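PDB 4ER8: REP-associated tyrosine transposase from Escherichia coli, which binds hairpins of repetitive extragenic palindrome sequences and cleaves and recombines the mosaic elements that contain them, acting as a single-stranded DNA endonuclease and transposase. Local coordinates for residues Glu79-Phe84 against Asn92-Arg97; His59-Trp64 against Ala159-Ile164; Gly124-Lys127 against Asp131-Phe134. One frame throughout, in Å; residues are numbered along the deposited sequence.

Contact 1. Residues Glu79-Phe84 against Asn92-Arg97; sequences EIKKQF and NIWQPR. With nucleotides of chain B.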
loop_
_atom_site.group_PDB
_atom_site.type_symbol
_atom_site.label_atom_id
_atom_site.label_comp_id
_atom_site.label_asym_id
_atom_site.label_seq_id
_atom_site.Cartn_x
_atom_site.Cartn_y
_atom_site.Cartn_z
ATOM N N GLU A 79 10.461 -4.264 8.772
ATOM C CA GLU A 79 10.962 -5.478 8.197
ATOM C C GLU A 79 10.697 -5.507 6.696
ATOM O O GLU A 79 11.601 -5.815 5.912
ATOM C CB GLU A 79 10.421 -6.712 8.925
ATOM C CG GLU A 79 10.881 -6.891 10.418
ATOM C CD GLU A 79 12.419 -6.802 10.641
ATOM O OE1 GLU A 79 13.220 -7.088 9.689
ATOM O OE2 GLU A 79 12.817 -6.456 11.786
ATOM N N ILE A 80 9.501 -5.120 6.251
ATOM C CA ILE A 80 9.212 -5.239 4.815
ATOM C C ILE A 80 10.206 -4.493 3.962
ATOM O O ILE A 80 10.789 -5.066 3.059
ATOM C CB ILE A 80 7.764 -4.831 4.445
ATOM C CG1 ILE A 80 6.756 -5.748 5.132
ATOM C CG2 ILE A 80 7.544 -4.878 2.942
ATOM C CD1 ILE A 80 5.389 -5.206 5.100
ATOM N N LYS A 81 10.406 -3.211 4.238
ATOM C CA LYS A 81 11.318 -2.381 3.428
ATOM C C LYS A 81 12.679 -2.967 3.577
ATOM O O LYS A 81 13.466 -2.895 2.653
ATOM C CB LYS A 81 11.360 -0.928 3.901
ATOM C CG LYS A 81 10.071 -0.160 3.721
ATOM C CD LYS A 81 10.017 1.091 4.574
ATOM C CE LYS A 81 10.038 2.318 3.738
ATOM N NZ LYS A 81 10.086 3.537 4.599
ATOM N N LYS A 82 12.956 -3.569 4.734
ATOM C CA LYS A 82 14.282 -4.180 4.946
ATOM C C LYS A 82 14.508 -5.393 4.041
ATOM O O LYS A 82 15.455 -5.382 3.254
ATOM C CB LYS A 82 14.510 -4.546 6.401
ATOM C CG LYS A 82 15.936 -4.961 6.728
ATOM C CD LYS A 82 16.276 -4.723 8.211
ATOM C CE LYS A 82 15.585 -5.709 9.138
ATOM N NZ LYS A 82 15.644 -5.273 10.592
ATOM N N GLN A 83 13.638 -6.411 4.125
ATOM C CA GLN A 83 13.759 -7.584 3.238
ATOM C C GLN A 83 13.940 -7.154 1.812
ATOM O O GLN A 83 14.863 -7.569 1.154
ATOM C CB GLN A 83 12.544 -8.505 3.271
ATOM C CG GLN A 83 12.176 -9.065 4.618
ATOM C CD GLN A 83 13.171 -10.074 5.170
ATOM O OE1 GLN A 83 13.536 -9.984 6.345
ATOM N NE2 GLN A 83 13.588 -11.053 4.347
ATOM N N PHE A 84 13.060 -6.310 1.320
ATOM C CA PHE A 84 13.146 -5.942 -0.074
ATOM C C PHE A 84 14.427 -5.172 -0.398
ATOM O O PHE A 84 14.993 -5.346 -1.489
ATOM C CB PHE A 84 11.893 -5.189 -0.522
ATOM C CG PHE A 84 11.923 -4.779 -1.957
ATOM C CD1 PHE A 84 11.555 -5.674 -2.956
ATOM C CD2 PHE A 84 12.333 -3.497 -2.317
ATOM C CE1 PHE A 84 11.574 -5.299 -4.313
ATOM C CE2 PHE A 84 12.370 -3.116 -3.647
ATOM C CZ PHE A 84 11.985 -4.026 -4.654
ATOM N N ASN A 92 19.408 2.595 0.117
ATOM C CA ASN A 92 18.717 3.879 0.267
ATOM C C ASN A 92 17.644 4.161 -0.806
ATOM O O ASN A 92 17.544 5.262 -1.345
ATOM C CB ASN A 92 19.743 5.021 0.296
ATOM C CG ASN A 92 19.091 6.380 0.483
ATOM O OD1 ASN A 92 18.090 6.507 1.208
ATOM N ND2 ASN A 92 19.638 7.410 -0.184
ATOM N N ILE A 93 16.831 3.164 -1.108
ATOM C CA ILE A 93 15.792 3.342 -2.120
ATOM C C ILE A 93 14.493 3.980 -1.608
ATOM O O ILE A 93 13.807 4.643 -2.371
ATOM C CB ILE A 93 15.449 2.003 -2.791
ATOM C CG1 ILE A 93 14.888 1.003 -1.750
ATOM C CG2 ILE A 93 16.684 1.483 -3.541
ATOM C CD1 ILE A 93 14.650 -0.419 -2.268
ATOM N N TRP A 94 14.172 3.765 -0.330
ATOM C CA TRP A 94 12.890 4.166 0.263
ATOM C C TRP A 94 12.780 5.626 0.638
ATOM O O TRP A 94 13.695 6.163 1.229
ATOM C CB TRP A 94 12.672 3.355 1.545
ATOM C CG TRP A 94 12.516 1.883 1.244
ATOM C CD1 TRP A 94 13.373 0.864 1.594
ATOM C CD2 TRP A 94 11.461 1.276 0.480
ATOM N NE1 TRP A 94 12.903 -0.339 1.094
ATOM C CE2 TRP A 94 11.732 -0.113 0.418
ATOM C CE3 TRP A 94 10.310 1.771 -0.146
ATOM C CZ2 TRP A 94 10.889 -1.013 -0.241
ATOM C CZ3 TRP A 94 9.464 0.878 -0.804
ATOM C CH2 TRP A 94 9.763 -0.499 -0.850
ATOM N N GLN A 95 11.650 6.271 0.369
ATOM C CA GLN A 95 11.346 7.456 1.176
ATOM C C GLN A 95 11.273 7.022 2.659
ATOM O O GLN A 95 10.604 6.058 3.010
ATOM C CB GLN A 95 10.089 8.218 0.731
ATOM C CG GLN A 95 9.486 9.082 1.840
ATOM C CD GLN A 95 8.546 10.142 1.353
ATOM O OE1 GLN A 95 7.901 9.994 0.325
ATOM N NE2 GLN A 95 8.449 11.227 2.089
ATOM N N PRO A 96 12.043 7.687 3.519
ATOM C CA PRO A 96 12.045 7.317 4.920
ATOM C C PRO A 96 10.633 7.277 5.499
ATOM O O PRO A 96 9.729 7.992 5.039
ATOM C CB PRO A 96 12.845 8.474 5.563
ATOM C CG PRO A 96 13.876 8.804 4.509
ATOM C CD PRO A 96 13.040 8.737 3.227
ATOM N N ARG A 97 10.481 6.456 6.531
ATOM C CA ARG A 97 9.203 6.150 7.139
ATOM C C ARG A 97 8.108 5.985 6.073
ATOM O O ARG A 97 8.359 5.367 5.037
ATOM C CB ARG A 97 8.900 7.168 8.219
ATOM C CG ARG A 97 10.133 7.466 9.077
ATOM C CD ARG A 97 9.862 8.531 10.120
ATOM N NE ARG A 97 8.847 8.105 11.075
ATOM C CZ ARG A 97 8.402 8.827 12.095
ATOM N NH1 ARG A 97 8.910 10.026 12.326
ATOM N NH2 ARG A 97 7.474 8.335 12.910
ATOM P P DA B 3 3.521 16.488 9.421
ATOM O OP1 DA B 3 4.712 15.951 10.082
ATOM O OP2 DA B 3 3.236 17.887 9.760
ATOM O "O5'" DA B 3 3.399 16.346 7.836
ATOM C "C5'" DA B 3 3.549 15.109 7.175
ATOM C "C4'" DA B 3 5.040 14.745 7.117
ATOM O "O4'" DA B 3 5.208 13.448 6.504
ATOM C "C3'" DA B 3 5.959 15.674 6.365
ATOM O "O3'" DA B 3 7.197 15.537 6.941
ATOM C "C2'" DA B 3 5.956 15.053 4.974
ATOM C "C1'" DA B 3 5.962 13.560 5.328
ATOM N N9 DA B 3 5.315 12.593 4.438
ATOM C C8 DA B 3 4.190 12.747 3.675
ATOM N N7 DA B 3 3.859 11.665 3.012
ATOM C C5 DA B 3 4.837 10.742 3.353
ATOM C C6 DA B 3 5.063 9.395 2.977
ATOM N N6 DA B 3 4.285 8.664 2.126
ATOM N N1 DA B 3 6.121 8.793 3.553
ATOM C C2 DA B 3 6.880 9.484 4.390
ATOM N N3 DA B 3 6.776 10.743 4.787
ATOM C C4 DA B 3 5.719 11.306 4.238
ATOM P P DC B 30 11.184 3.042 7.792
ATOM O OP1 DC B 30 9.909 2.944 7.062
ATOM O OP2 DC B 30 12.066 4.213 7.534
ATOM O "O5'" DC B 30 10.938 3.000 9.387
ATOM C "C5'" DC B 30 10.168 1.977 9.942
ATOM C "C4'" DC B 30 10.066 2.091 11.459
ATOM O "O4'" DC B 30 11.372 1.920 12.017
ATOM C "C3'" DC B 30 9.603 3.407 12.027
ATOM O "O3'" DC B 30 8.226 3.307 12.190
ATOM C "C2'" DC B 30 10.278 3.476 13.381
ATOM C "C1'" DC B 30 11.563 2.707 13.175
ATOM N N1 DC B 30 12.826 3.504 12.925
ATOM C C2 DC B 30 13.622 3.920 13.969
ATOM O O2 DC B 30 13.237 3.665 15.100
ATOM N N3 DC B 30 14.781 4.616 13.727
ATOM C C4 DC B 30 15.140 4.892 12.466
ATOM N N4 DC B 30 16.265 5.554 12.252
ATOM C C5 DC B 30 14.351 4.470 11.363
ATOM C C6 DC B 30 13.226 3.777 11.643
ATOM P P DC B 31 7.371 4.619 12.462
ATOM O OP1 DC B 31 5.985 4.195 12.623
ATOM O OP2 DC B 31 7.772 5.596 11.465
ATOM O "O5'" DC B 31 7.858 5.123 13.891
ATOM C "C5'" DC B 31 7.560 4.438 15.134
ATOM C "C4'" DC B 31 7.983 5.307 16.321
ATOM O "O4'" DC B 31 9.427 5.436 16.219
ATOM C "C3'" DC B 31 7.424 6.749 16.333
ATOM O "O3'" DC B 31 6.728 6.817 17.498
ATOM C "C2'" DC B 31 8.629 7.664 16.438
ATOM C "C1'" DC B 31 9.800 6.716 16.644
ATOM N N1 DC B 31 10.895 7.043 15.743
ATOM C C2 DC B 31 12.099 7.483 16.265
ATOM O O2 DC B 31 12.146 7.558 17.504
ATOM N N3 DC B 31 13.105 7.787 15.393
ATOM C C4 DC B 31 12.961 7.673 14.056
ATOM N N4 DC B 31 13.974 7.969 13.179
ATOM C C5 DC B 31 11.716 7.241 13.529
ATOM C C6 DC B 31 10.732 6.937 14.386
#
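The phosphate-binding site where this HUH nuclease, built on an RNA-recognition-motif-like fold, grips the backbone of its bound REP DNA brings K81 of helix 73-87 against W94 and the carbonyls that follow it. K81 lies along one face of the W94 indole: CB sits 3.5 Å from the centroid of the five-membered ring, and CG comes over the middle of the ring system, while I93 CG1 touches the other face nearer its rim. A bend at chi3 (113°) carries the ammonium past the indole. There K81 NZ donates to Q95 O at 3.0 Å, to R97 O at 2.6 Å and to OP1 of DC30 of chain B at 2.5 Å, so one charged group ties helix, loop and DNA backbone together. In the other direction, W94 NE1 donates to K81 O at 3.0 Å, a bent bond to an oxygen also hydrogen-bonded by T85. F84 closes the apolar end, its CD2 lying 3.5 Å from W94 CZ2. The next phosphate is met by R97: its guanidinium presents an edge to DC31 of chain B, NE donating to OP2 at 2.8 Å, while C6 of the same cytosine lies over one guanidinium face.

Contact 2. Residues His59-Trp64 against Ala159-Ile164; sequences HMHCIW and AGERII. With NI (nickel (II) ion), chain C; nucleotides of chain B.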
loop_
_atom_site.group_PDB
_atom_site.type_symbol
_atom_site.label_atom_id
_atom_site.label_comp_id
_atom_site.label_asym_id
_atom_site.label_seq_id
_atom_site.Cartn_x
_atom_site.Cartn_y
_atom_site.Cartn_z
ATOM N N HIS A 59 5.909 3.420 -5.942
ATOM C CA HIS A 59 5.313 3.632 -4.616
ATOM C C HIS A 59 4.145 2.692 -4.472
ATOM O O HIS A 59 3.737 2.048 -5.446
ATOM C CB HIS A 59 4.852 5.092 -4.428
ATOM C CG HIS A 59 3.549 5.445 -5.090
ATOM N ND1 HIS A 59 3.396 5.530 -6.459
ATOM C CD2 HIS A 59 2.355 5.815 -4.558
ATOM C CE1 HIS A 59 2.159 5.922 -6.740
ATOM N NE2 HIS A 59 1.502 6.083 -5.602
ATOM N N MET A 60 3.599 2.598 -3.273
ATOM C CA MET A 60 2.494 1.717 -3.065
ATOM C C MET A 60 1.618 2.316 -2.000
ATOM O O MET A 60 2.090 3.135 -1.200
ATOM C CB MET A 60 2.981 0.312 -2.694
ATOM C CG MET A 60 3.715 0.125 -1.381
ATOM S SD MET A 60 4.770 -1.414 -1.391
ATOM C CE MET A 60 5.583 -1.251 0.151
ATOM N N HIS A 61 0.343 1.935 -2.010
ATOM C CA HIS A 61 -0.609 2.298 -0.990
ATOM C C HIS A 61 -1.248 1.033 -0.510
ATOM O O HIS A 61 -1.484 0.128 -1.316
ATOM C CB HIS A 61 -1.713 3.122 -1.598
ATOM C CG HIS A 61 -1.246 4.349 -2.292
ATOM N ND1 HIS A 61 -0.912 5.506 -1.617
ATOM C CD2 HIS A 61 -1.086 4.623 -3.607
ATOM C CE1 HIS A 61 -0.537 6.432 -2.484
ATOM N NE2 HIS A 61 -0.648 5.928 -3.699
ATOM N N CYS A 62 -1.584 0.946 0.769
ATOM C CA CYS A 62 -2.292 -0.263 1.201
ATOM C C CYS A 62 -3.103 -0.104 2.497
ATOM O O CYS A 62 -2.978 0.891 3.201
ATOM C CB CYS A 62 -1.303 -1.403 1.304
ATOM S SG CYS A 62 -0.180 -1.137 2.642
ATOM N N ILE A 63 -3.954 -1.082 2.788
ATOM C CA ILE A 63 -4.720 -1.130 4.053
ATOM C C ILE A 63 -4.511 -2.429 4.846
ATOM O O ILE A 63 -4.670 -3.523 4.283
ATOM C CB ILE A 63 -6.204 -0.975 3.805
ATOM C CG1 ILE A 63 -6.489 0.353 3.096
ATOM C CG2 ILE A 63 -6.925 -1.006 5.115
ATOM C CD1 ILE A 63 -7.899 0.451 2.447
ATOM N N TRP A 64 -4.153 -2.304 6.124
ATOM C CA TRP A 64 -3.940 -3.484 6.999
ATOM C C TRP A 64 -4.855 -3.480 8.195
ATOM O O TRP A 64 -5.299 -2.429 8.662
ATOM C CB TRP A 64 -2.542 -3.538 7.631
ATOM C CG TRP A 64 -1.388 -3.547 6.728
ATOM C CD1 TRP A 64 -1.393 -3.787 5.399
ATOM C CD2 TRP A 64 -0.017 -3.361 7.108
ATOM N NE1 TRP A 64 -0.108 -3.701 4.906
ATOM C CE2 TRP A 64 0.755 -3.463 5.943
ATOM C CE3 TRP A 64 0.624 -3.108 8.321
ATOM C CZ2 TRP A 64 2.158 -3.297 5.944
ATOM C CZ3 TRP A 64 2.029 -2.940 8.328
ATOM C CH2 TRP A 64 2.770 -3.034 7.145
ATOM N N ALA A 159 -3.035 11.962 1.137
ATOM C CA ALA A 159 -2.961 10.503 1.194
ATOM C C ALA A 159 -1.504 10.003 1.153
ATOM O O ALA A 159 -1.238 8.849 0.804
ATOM C CB ALA A 159 -3.718 9.944 0.021
ATOM N N GLY A 160 -0.563 10.882 1.458
ATOM C CA GLY A 160 0.831 10.524 1.453
ATOM C C GLY A 160 1.532 10.527 0.112
ATOM O O GLY A 160 2.739 10.272 0.061
ATOM N N GLU A 161 0.810 10.796 -0.985
ATOM C CA GLU A 161 1.484 10.881 -2.308
ATOM C C GLU A 161 2.674 11.867 -2.337
ATOM O O GLU A 161 2.681 12.908 -1.644
ATOM C CB GLU A 161 0.520 11.210 -3.448
ATOM C CG GLU A 161 -0.746 10.330 -3.556
ATOM C CD GLU A 161 -0.545 9.021 -4.288
ATOM O OE1 GLU A 161 0.610 8.590 -4.521
ATOM O OE2 GLU A 161 -1.562 8.390 -4.641
ATOM N N ARG A 162 3.681 11.519 -3.148
ATOM C CA ARG A 162 4.793 12.420 -3.424
ATOM C C ARG A 162 4.285 13.729 -4.036
ATOM O O ARG A 162 3.282 13.733 -4.768
ATOM C CB ARG A 162 5.854 11.740 -4.281
ATOM C CG ARG A 162 5.613 11.761 -5.736
ATOM C CD ARG A 162 6.293 10.554 -6.430
ATOM N NE ARG A 162 7.682 10.436 -6.053
ATOM C CZ ARG A 162 8.355 9.299 -5.977
ATOM N NH1 ARG A 162 7.777 8.143 -6.256
ATOM N NH2 ARG A 162 9.627 9.327 -5.602
ATOM N N ILE A 163 4.947 14.826 -3.668
ATOM C CA ILE A 163 4.679 16.156 -4.215
ATOM C C ILE A 163 4.769 16.117 -5.744
ATOM O O ILE A 163 5.749 15.593 -6.291
ATOM C CB ILE A 163 5.667 17.229 -3.627
ATOM C CG1 ILE A 163 7.087 16.664 -3.453
ATOM C CG2 ILE A 163 5.233 17.673 -2.221
ATOM C CD1 ILE A 163 7.831 16.044 -4.765
ATOM N N ILE A 164 3.738 16.624 -6.431
ATOM C CA ILE A 164 3.770 16.700 -7.907
ATOM C C ILE A 164 4.462 17.990 -8.326
ATOM O O ILE A 164 3.906 19.089 -8.212
ATOM C CB ILE A 164 2.355 16.512 -8.643
ATOM C CG1 ILE A 164 1.240 17.409 -8.055
ATOM C CG2 ILE A 164 1.919 15.030 -8.655
ATOM C CD1 ILE A 164 0.115 17.779 -9.058
HETATM NI NI NI C . -0.450 6.816 -5.479
ATOM P P DG B 4 8.442 16.545 6.598
ATOM O OP1 DG B 4 9.329 16.474 7.779
ATOM O OP2 DG B 4 7.904 17.814 6.064
ATOM O "O5'" DG B 4 9.283 15.846 5.442
ATOM C "C5'" DG B 4 9.809 14.553 5.579
ATOM C "C4'" DG B 4 10.103 14.025 4.187
ATOM O "O4'" DG B 4 8.832 14.007 3.484
ATOM C "C3'" DG B 4 11.037 14.870 3.313
ATOM O "O3'" DG B 4 11.685 14.003 2.426
ATOM C "C2'" DG B 4 10.071 15.749 2.518
ATOM C "C1'" DG B 4 8.974 14.730 2.241
ATOM N N9 DG B 4 7.645 15.269 1.889
ATOM C C8 DG B 4 7.163 16.536 2.100
ATOM N N7 DG B 4 5.935 16.726 1.710
ATOM C C5 DG B 4 5.566 15.487 1.204
ATOM C C6 DG B 4 4.321 15.047 0.636
ATOM O O6 DG B 4 3.284 15.735 0.470
ATOM N N1 DG B 4 4.323 13.693 0.250
ATOM C C2 DG B 4 5.390 12.875 0.426
ATOM N N2 DG B 4 5.235 11.627 -0.025
ATOM N N3 DG B 4 6.561 13.263 0.951
ATOM C C4 DG B 4 6.590 14.580 1.322
ATOM P P DA B 3 3.521 16.488 9.421
ATOM O OP1 DA B 3 4.712 15.951 10.082
ATOM O OP2 DA B 3 3.236 17.887 9.760
ATOM O "O5'" DA B 3 3.399 16.346 7.836
ATOM C "C5'" DA B 3 3.549 15.109 7.175
ATOM C "C4'" DA B 3 5.040 14.745 7.117
ATOM O "O4'" DA B 3 5.208 13.448 6.504
ATOM C "C3'" DA B 3 5.959 15.674 6.365
ATOM O "O3'" DA B 3 7.197 15.537 6.941
ATOM C "C2'" DA B 3 5.956 15.053 4.974
ATOM C "C1'" DA B 3 5.962 13.560 5.328
ATOM N N9 DA B 3 5.315 12.593 4.438
ATOM C C8 DA B 3 4.190 12.747 3.675
ATOM N N7 DA B 3 3.859 11.665 3.012
ATOM C C5 DA B 3 4.837 10.742 3.353
ATOM C C6 DA B 3 5.063 9.395 2.977
ATOM N N6 DA B 3 4.285 8.664 2.126
ATOM N N1 DA B 3 6.121 8.793 3.553
ATOM C C2 DA B 3 6.880 9.484 4.390
ATOM N N3 DA B 3 6.776 10.743 4.787
ATOM C C4 DA B 3 5.719 11.306 4.238
#
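E161 meets H59 and H61 through a nickel ion, and its side chain illustrates how a loop near the C-terminus can complete a metal centre based on a strand. CB touches neither histidine. The first torsion sets CG anti to the carbonyl carbon, and a bend at chi2 (-83°) then folds the chain toward strand 59-65, bringing CG within 4.0 Å of H61 CE1. Beyond CD the carboxylate grips the metal with both oxygens: E161 OE1 is 2.3 Å from the nickel and E161 OE2 2.1 Å. OE2 is also hydrogen-bonded to Y115 OH; by its place one helical turn before N119, Y115 is probably the catalytic tyrosine of this Y1-type nuclease. From the strand, H59 NE2 binds nickel at 2.1 Å and H61 NE2 at 2.0 Å. Both imidazoles stand steeply to the carboxylate, with planes 63° apart for H59 and 79° for H61. The far nitrogen of H61, ND1, is hydrogen-bonded to T17 OG1, which also pairs with A159 O. N119 and H123 supply the two remaining ligand atoms. The loop meanwhile reads bases through its backbone: G160 O accepts from DG4 N2 at 2.8 Å and from DA3 N6 at 3.0 Å, both of chain B, and E161 O accepts from N1 of that guanine. Metal ligand and base reader are thus adjacent in one peptide, probably coupling DNA recognition to the active site. The two histidines flanking hydrophobic M60 on a central strand form the HUH motif that gives this nuclease superfamily its name.

Contact 3. Residues Gly124-Lys127 against Asp131-Phe134; sequences GWVK and DWPF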
loop_
_atom_site.group_PDB
_atom_site.type_symbol
_atom_site.label_atom_id
_atom_site.label_comp_id
_atom_site.label_asym_id
_atom_site.label_seq_id
_atom_site.Cartn_x
_atom_site.Cartn_y
_atom_site.Cartn_z
ATOM N N GLY A 124 -1.918 7.717 -14.159
ATOM C CA GLY A 124 -1.785 7.767 -15.614
ATOM C C GLY A 124 -1.244 6.495 -16.231
ATOM O O GLY A 124 -0.996 6.445 -17.432
ATOM N N TRP A 125 -1.047 5.464 -15.421
ATOM C CA TRP A 125 -0.569 4.194 -15.946
ATOM C C TRP A 125 -1.584 3.509 -16.849
ATOM O O TRP A 125 -1.207 2.963 -17.876
ATOM C CB TRP A 125 -0.127 3.248 -14.820
ATOM C CG TRP A 125 0.995 3.827 -14.003
ATOM C CD1 TRP A 125 0.918 4.310 -12.724
ATOM C CD2 TRP A 125 2.358 4.035 -14.424
ATOM N NE1 TRP A 125 2.142 4.765 -12.317
ATOM C CE2 TRP A 125 3.045 4.614 -13.335
ATOM C CE3 TRP A 125 3.067 3.775 -15.615
ATOM C CZ2 TRP A 125 4.415 4.965 -13.398
ATOM C CZ3 TRP A 125 4.450 4.114 -15.674
ATOM C CH2 TRP A 125 5.096 4.702 -14.567
ATOM N N VAL A 126 -2.862 3.524 -16.467
ATOM C CA VAL A 126 -3.899 2.781 -17.204
ATOM C C VAL A 126 -5.202 3.575 -17.316
ATOM O O VAL A 126 -5.413 4.511 -16.578
ATOM C CB VAL A 126 -4.174 1.381 -16.587
ATOM C CG1 VAL A 126 -2.914 0.498 -16.623
ATOM C CG2 VAL A 126 -4.714 1.498 -15.166
ATOM N N LYS A 127 -6.077 3.221 -18.248
ATOM C CA LYS A 127 -7.331 3.973 -18.357
ATOM C C LYS A 127 -8.462 3.260 -17.603
ATOM O O LYS A 127 -9.502 3.856 -17.334
ATOM C CB LYS A 127 -7.671 4.401 -19.809
ATOM C CG LYS A 127 -7.027 3.555 -20.943
ATOM C CD LYS A 127 -5.503 3.861 -21.234
ATOM C CE LYS A 127 -4.683 2.606 -21.779
ATOM N NZ LYS A 127 -4.554 1.434 -20.800
ATOM N N ASP A 131 -7.082 -3.013 -15.893
ATOM C CA ASP A 131 -5.864 -3.151 -16.696
ATOM C C ASP A 131 -4.620 -3.341 -15.854
ATOM O O ASP A 131 -3.656 -3.915 -16.346
ATOM C CB ASP A 131 -5.635 -1.962 -17.646
ATOM C CG ASP A 131 -6.688 -1.866 -18.723
ATOM O OD1 ASP A 131 -7.193 -2.937 -19.162
ATOM O OD2 ASP A 131 -7.002 -0.721 -19.111
ATOM N N TRP A 132 -4.641 -2.891 -14.599
ATOM C CA TRP A 132 -3.470 -3.007 -13.725
ATOM C C TRP A 132 -3.430 -4.302 -12.929
ATOM O O TRP A 132 -4.284 -4.529 -12.055
ATOM C CB TRP A 132 -3.373 -1.816 -12.771
ATOM C CG TRP A 132 -2.019 -1.636 -12.145
ATOM C CD1 TRP A 132 -1.661 -1.896 -10.835
ATOM C CD2 TRP A 132 -0.838 -1.144 -12.785
ATOM N NE1 TRP A 132 -0.327 -1.599 -10.628
ATOM C CE2 TRP A 132 0.205 -1.134 -11.804
ATOM C CE3 TRP A 132 -0.546 -0.721 -14.087
ATOM C CZ2 TRP A 132 1.510 -0.716 -12.098
ATOM C CZ3 TRP A 132 0.780 -0.289 -14.375
ATOM C CH2 TRP A 132 1.775 -0.296 -13.386
ATOM N N PRO A 133 -2.438 -5.159 -13.232
ATOM C CA PRO A 133 -2.293 -6.455 -12.566
ATOM C C PRO A 133 -1.665 -6.394 -11.201
ATOM O O PRO A 133 -1.737 -7.359 -10.455
ATOM C CB PRO A 133 -1.358 -7.225 -13.496
ATOM C CG PRO A 133 -0.619 -6.175 -14.268
ATOM C CD PRO A 133 -1.630 -5.083 -14.466
ATOM N N PHE A 134 -1.036 -5.274 -10.876
ATOM C CA PHE A 134 -0.210 -5.209 -9.671
ATOM C C PHE A 134 -1.007 -4.755 -8.461
ATOM O O PHE A 134 -0.680 -3.733 -7.848
ATOM C CB PHE A 134 0.977 -4.272 -9.907
ATOM C CG PHE A 134 1.919 -4.754 -10.959
ATOM C CD1 PHE A 134 2.047 -4.070 -12.161
ATOM C CD2 PHE A 134 2.665 -5.919 -10.767
ATOM C CE1 PHE A 134 2.910 -4.524 -13.174
ATOM C CE2 PHE A 134 3.547 -6.398 -11.772
ATOM C CZ PHE A 134 3.659 -5.701 -12.980
#
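K127 NZ and D131 OD2 form a long salt bridge of 3.7 Å across the surface loop that follows helix 106-122. The backbone of K127 sends CB away from the other segment; bends at chi2 (-78°) and chi4 bring the ammonium back toward the aspartate, whose side chain it approaches nearly perpendicularly. Both residues are exposed, and at this separation the attraction is probably modest. Apolar contacts carry most of the rest. V126 lies between the charged and aromatic parts: its CB lies 3.8 Å from D131 CB, the two side chains running antiparallel past one another, while V126 CG1 comes to the edge of the W132 ring, 3.7 Å from CE3. W125, the residue before V126, runs beside W132, the two indoles projecting in the same direction. W125 CB is 3.7 Å from W132 CZ3, and W132 CH2 lies over one W125 face, offset toward the rim. The indoles meet obliquely: the W125 five-membered ring and the W132 six-membered ring have centroids 5.2 Å apart and planes inclined at 35°. W132 turns its CG anti to the backbone N (chi1 -162°), which lets its benzene end serve V126 and W125 while NE1 is hydrogen-bonded to V55 O; F134 covers part of one face. The loop starts at G124, whose positive phi closes helix 106-122 in a Schellman motif. From there V126 and W132 pack on P120 at the end of that helix, W125 rests on L56 and P57, and W132 and F134 touch T29 of helix 27-30, so that the turn leading toward helix 137-142 is folded against the end of strand 49-55.

How the contacts relate
Two of the three contacts meet the bound DNA. Strand 59-65, in the interior of the four-stranded antiparallel sheet, belongs to contact 2 and leads to helix 73-87 of contact 1; the two centres are 14 Å apart and touch where I80 CD1 meets W64 CZ2 at 3.8 Å. Contact 2 joins residues far apart in the chain, and both others are nested within its loop, contact 1 closing before contact 3 opens. DA3 of chain B borders contacts 1 and 2, consistent with a continuous DNA-binding surface reaching the metal site. Contact 3, at the surface beyond helix 106-122, lies about 16 Å from contact 2 and 24 Å from contact 1 between centres.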